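Local atomic coordinates of deoxyribose-phosphate aldolase (Toxoplasma gondii, PDB entry 4EIV), a protein that belongs to the deoxyribose-phosphate aldolase family and folds as a closed parallel (beta/alpha)8 barrel, two copies of which form the assembly. Residues 20-25 against 245-250; 236-241 against 273-278. One frame throughout, in Å; residues are numbered along the deposited sequence. Where two conformers were deposited one is given.

Contact 1 (20-25 against 245-250); sequences QFTSRT and ETADFL
Two helices on the outside of the (beta/alpha)8 barrel meet here: helix 17-27, which precedes the first barrel strand, and helix 243-257, which links strands 233-237 and 267-271. T22, T25, A247 and L250 make the contact. The methyl CG2 of T22 lies 4.1 Å from CB of A247 and equally far from CD1 of L250, so one threonine methyl spans neighbouring turns of the other helix. It is put there by a first torsion of -57°, which sets CG2 anti to the backbone N and OG1 beside that N. The hydroxyl then bonds back to the carbonyl of Y18, one turn earlier, and the residue offers carbon to the interface while its polar end is satisfied within its own helix. The side chains of T22 and L250 run antiparallel alongside each other, and CD1 of L250 also comes within 4.4 Å of CG2 of T25.

T25 divides its two ends in the same way. Its OG1 reaches O of F21 at 2.9 Å from above the carbonyl plane, whereas the helical N-H of T25 arrives from the opposite face; two bonds thus grip this oxygen. The same OG1 stands 3.3 Å above the F21 ring, offset toward its rim. On the second subunit, another F21 meets this ring with the planes about 10° apart, and Y18 of that subunit packs on T22.

The axes of the two segments approach to 11.0 Å, with 76° between their N-to-C directions, and no hydrogen bond joins the segments. L26 on helix 17-27 adds further apolar contact to L250. The arrangement is a sparse, steeply crossed, methyl-lined packing of an N-terminal helix against an outer helix of a (beta/alpha)8 barrel, with helix 17-27 itself taking part in the subunit interface.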
# COMPACT_ATOMS: atom_id res chain seq x y z
N GLN A 20 14.73 1.22 -6.20
CA GLN A 20 14.00 2.49 -6.18
C GLN A 20 12.59 2.33 -5.64
O GLN A 20 12.17 3.14 -4.82
CB GLN A 20 14.00 3.11 -7.58
CG GLN A 20 15.39 3.56 -8.03
CD GLN A 20 15.53 3.71 -9.54
OE1 GLN A 20 14.68 3.28 -10.31
NE2 GLN A 20 16.62 4.34 -9.95
N PHE A 21 11.91 1.26 -6.03
CA PHE A 21 10.56 1.02 -5.54
C PHE A 21 10.57 0.68 -4.04
O PHE A 21 9.75 1.15 -3.27
CB PHE A 21 9.85 -0.09 -6.34
CG PHE A 21 8.59 -0.56 -5.68
CD1 PHE A 21 7.52 0.30 -5.50
CD2 PHE A 21 8.49 -1.85 -5.19
CE1 PHE A 21 6.38 -0.15 -4.83
CE2 PHE A 21 7.39 -2.29 -4.54
CZ PHE A 21 6.33 -1.46 -4.34
N THR A 22 11.51 -0.15 -3.64
CA THR A 22 11.63 -0.53 -2.23
C THR A 22 11.95 0.69 -1.40
O THR A 22 11.34 0.89 -0.34
CB THR A 22 12.70 -1.64 -2.05
OG1 THR A 22 12.33 -2.74 -2.87
CG2 THR A 22 12.81 -2.09 -0.59
N SER A 23 12.87 1.53 -1.87
CA SER A 23 13.20 2.77 -1.15
C SER A 23 11.99 3.67 -1.00
O SER A 23 11.73 4.20 0.08
CB SER A 23 14.30 3.53 -1.88
OG SER A 23 15.51 2.81 -1.91
N ARG A 24 11.24 3.84 -2.09
CA ARG A 24 10.04 4.70 -2.07
C ARG A 24 9.01 4.19 -1.08
O ARG A 24 8.38 4.96 -0.35
CB ARG A 24 9.44 4.83 -3.47
CG ARG A 24 8.17 5.69 -3.50
CD ARG A 24 8.44 7.13 -3.11
NE ARG A 24 7.23 7.93 -3.00
CZ ARG A 24 6.56 8.17 -1.88
NH1 ARG A 24 6.92 7.60 -0.73
NH2 ARG A 24 5.51 8.96 -1.92
N THR A 25 8.83 2.88 -1.07
CA THR A 25 7.93 2.23 -0.14
C THR A 25 8.36 2.47 1.31
O THR A 25 7.56 2.82 2.16
CB THR A 25 7.91 0.71 -0.42
OG1 THR A 25 7.34 0.46 -1.72
CG2 THR A 25 7.06 -0.03 0.62
N GLU A 245 18.79 -4.92 4.82
CA GLU A 245 18.29 -5.56 6.03
C GLU A 245 16.87 -5.09 6.32
O GLU A 245 16.02 -5.86 6.78
CB GLU A 245 19.19 -5.24 7.24
CG GLU A 245 20.55 -5.97 7.28
CD GLU A 245 21.62 -5.43 6.32
OE1 GLU A 245 22.71 -6.04 6.25
OE2 GLU A 245 21.41 -4.40 5.63
N THR A 246 16.60 -3.82 6.06
CA THR A 246 15.28 -3.28 6.31
C THR A 246 14.23 -3.97 5.39
O THR A 246 13.11 -4.26 5.82
CB THR A 246 15.31 -1.74 6.17
OG1 THR A 246 16.32 -1.19 7.04
CG2 THR A 246 14.01 -1.15 6.53
N ALA A 247 14.64 -4.25 4.13
CA ALA A 247 13.78 -4.91 3.14
C ALA A 247 13.31 -6.31 3.57
O ALA A 247 12.18 -6.74 3.25
CB ALA A 247 14.49 -5.01 1.77
N ASP A 248 14.16 -7.03 4.30
CA ASP A 248 13.79 -8.35 4.80
C ASP A 248 12.52 -8.25 5.66
O ASP A 248 11.64 -9.11 5.60
CB ASP A 248 14.94 -8.97 5.61
CG ASP A 248 16.06 -9.53 4.75
OD1 ASP A 248 17.24 -9.27 5.06
OD2 ASP A 248 15.78 -10.25 3.78
N PHE A 249 12.42 -7.18 6.44
CA PHE A 249 11.24 -7.00 7.27
C PHE A 249 9.95 -6.81 6.47
O PHE A 249 8.89 -7.21 6.94
CB PHE A 249 11.45 -5.87 8.29
CG PHE A 249 12.43 -6.21 9.39
CD1 PHE A 249 12.14 -7.20 10.31
CD2 PHE A 249 13.63 -5.51 9.52
CE1 PHE A 249 13.02 -7.51 11.33
CE2 PHE A 249 14.51 -5.80 10.55
CZ PHE A 249 14.23 -6.81 11.45
N LEU A 250 10.02 -6.16 5.30
CA LEU A 250 8.81 -6.02 4.48
C LEU A 250 8.27 -7.38 4.07
O LEU A 250 7.07 -7.61 4.10
CB LEU A 250 9.08 -5.19 3.22
CG LEU A 250 9.43 -3.72 3.44
CD1 LEU A 250 9.88 -3.06 2.13
CD2 LEU A 250 8.26 -3.00 4.04

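Contact 2 (236-241 against 273-278); sequences IEVGDV and FNLLKE
With its CG anti to the backbone N (chi1 175°), L275 extends from the first turn of helix 273-284 toward the loop that follows strand 233-237, while chi1 -56° of V238 places CG2 in the cleft flanked by N and C of its backbone, turned to the leucine. The two side chains cross at about a right angle, and CG2 of V238 meets CD2 of L275 at 3.7 Å. The same CD2 lies 3.6 Å from the carbonyl O of V241, with CD1 nearly as close, so both methyls rest on this backbone oxygen, while CD2 alone also meets the valine.

V238 to V241 form a type II' beta turn, closed by a weak backbone bond, with G239 at the positive phi this turn requires. Its N donates to OE1 of E237 at 2.8 Å, approaching from well above the carboxylate plane; OE2 of E237 has its own partners in S186 and H193. The carboxylate therefore ties G239 in the turn back to E237.

At the polar margin, water connects D240 to the start of the helix. One water donates to OD2 of D240 and accepts from the backbone N of L275 at 3.0 Å. A second donates to the same OD2 at 2.7 Å and accepts weakly from ND2 of N274. OD2 thus receives two water hydrogens, and its negative charge would probably be favoured by the nearby helix N-terminus. Turn and helix are therefore joined by an apolar methyl contact and, on the polar side, through two waters, with no direct hydrogen bond between the segments.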
# COMPACT_ATOMS: atom_id res chain seq x y z
N ILE A 236 8.59 -1.39 13.44
CA ILE A 236 9.83 -2.13 13.43
C ILE A 236 10.95 -1.10 13.47
O ILE A 236 11.14 -0.33 12.52
CB ILE A 236 9.93 -3.04 12.20
CG1 ILE A 236 8.75 -4.03 12.16
CG2 ILE A 236 11.23 -3.80 12.19
CD1 ILE A 236 8.73 -4.99 10.99
N GLU A 237 11.61 -1.02 14.62
CA GLU A 237 12.73 -0.08 14.84
C GLU A 237 14.02 -0.85 14.57
O GLU A 237 14.29 -1.85 15.23
CB GLU A 237 12.66 0.50 16.25
CG GLU A 237 13.65 1.64 16.55
CD GLU A 237 15.07 1.17 16.77
OE1 GLU A 237 15.95 1.80 16.17
OE2 GLU A 237 15.28 0.19 17.54
N VAL A 238 14.76 -0.41 13.56
CA VAL A 238 15.88 -1.17 13.02
C VAL A 238 17.24 -0.63 13.35
O VAL A 238 18.24 -1.14 12.85
CB VAL A 238 15.75 -1.34 11.48
CG1 VAL A 238 14.41 -2.01 11.13
CG2 VAL A 238 15.89 -0.02 10.76
N GLY A 239 17.31 0.39 14.17
CA GLY A 239 18.61 0.90 14.56
C GLY A 239 19.31 1.56 13.40
O GLY A 239 18.72 2.38 12.68
N ASP A 240 20.57 1.15 13.18
CA ASP A 240 21.42 1.73 12.15
C ASP A 240 21.75 0.79 10.99
O ASP A 240 22.74 0.98 10.29
CB ASP A 240 22.68 2.31 12.80
CG ASP A 240 22.35 3.48 13.73
OD1 ASP A 240 22.61 3.36 14.95
OD2 ASP A 240 21.77 4.49 13.23
N VAL A 241 20.91 -0.22 10.78
CA VAL A 241 21.10 -1.13 9.65
C VAL A 241 20.85 -0.43 8.31
O VAL A 241 20.27 0.66 8.25
CB VAL A 241 20.21 -2.38 9.73
CG1 VAL A 241 20.55 -3.18 11.01
CG2 VAL A 241 18.76 -2.00 9.66
N PHE A 273 19.35 8.41 10.76
CA PHE A 273 19.57 9.42 9.74
C PHE A 273 20.32 8.87 8.53
O PHE A 273 19.97 9.18 7.40
CB PHE A 273 20.31 10.60 10.40
CG PHE A 273 20.45 11.83 9.54
CD1 PHE A 273 19.48 12.21 8.61
CD2 PHE A 273 21.51 12.70 9.77
CE1 PHE A 273 19.63 13.37 7.87
CE2 PHE A 273 21.65 13.86 9.04
CZ PHE A 273 20.70 14.19 8.08
N ASN A 274 21.37 8.07 8.76
CA ASN A 274 22.10 7.48 7.64
C ASN A 274 21.20 6.58 6.78
O ASN A 274 21.27 6.64 5.54
CB ASN A 274 23.37 6.76 8.11
CG ASN A 274 24.43 7.73 8.62
OD1 ASN A 274 24.50 8.89 8.20
ND2 ASN A 274 25.27 7.24 9.52
N LEU A 275 20.31 5.81 7.42
CA LEU A 275 19.38 4.97 6.65
C LEU A 275 18.43 5.86 5.84
O LEU A 275 18.16 5.58 4.67
CB LEU A 275 18.64 3.98 7.55
CG LEU A 275 17.53 3.11 6.91
CD1 LEU A 275 18.08 2.29 5.73
CD2 LEU A 275 16.99 2.18 7.96
N LEU A 276 17.88 6.90 6.47
CA LEU A 276 17.02 7.84 5.76
C LEU A 276 17.70 8.39 4.51
O LEU A 276 17.11 8.42 3.43
CB LEU A 276 16.59 8.98 6.68
CG LEU A 276 15.81 10.11 6.01
CD1 LEU A 276 14.57 9.57 5.28
CD2 LEU A 276 15.48 11.20 7.02
N LYS A 277 18.96 8.80 4.65
CA LYS A 277 19.70 9.32 3.51
C LYS A 277 19.93 8.25 2.43
O LYS A 277 19.82 8.55 1.26
CB LYS A 277 21.00 9.98 3.95
CG LYS A 277 20.76 11.31 4.72
CD LYS A 277 22.02 12.04 5.16
CE LYS A 277 22.69 11.36 6.34
NZ LYS A 277 23.86 12.14 6.82
N GLU A 278 20.18 7.00 2.83
CA GLU A 278 20.34 5.91 1.87
C GLU A 278 19.04 5.73 1.08
O GLU A 278 19.05 5.60 -0.15
CB GLU A 278 20.69 4.59 2.57
CG GLU A 278 20.93 3.45 1.55
CD GLU A 278 21.20 2.09 2.17
OE1 GLU A 278 21.03 1.91 3.39
OE2 GLU A 278 21.62 1.19 1.41
O HOH W 1 21.06 4.74 10.07
O HOH W 2 23.63 5.24 11.38

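Overall arrangement
Contacts 1 and 2 have their centres 11 Å apart, on the same side of the chain's centre, and their segments alternate along the sequence. Strand 233-237 leads through the turn of contact 2 into helix 243-257 of contact 1, and T246 and F249 on that helix join the two. OG1 of T246, which bonds to the carbonyl of H242, packs 3.6 Å from CD2 of L275. The ring of F249 lies against V238, its CE2 3.8 Å from CG1 of that valine, and against I236 of the strand. Contact 1 borders the second subunit, whereas no other chain of the assembly touches the segments of contact 2.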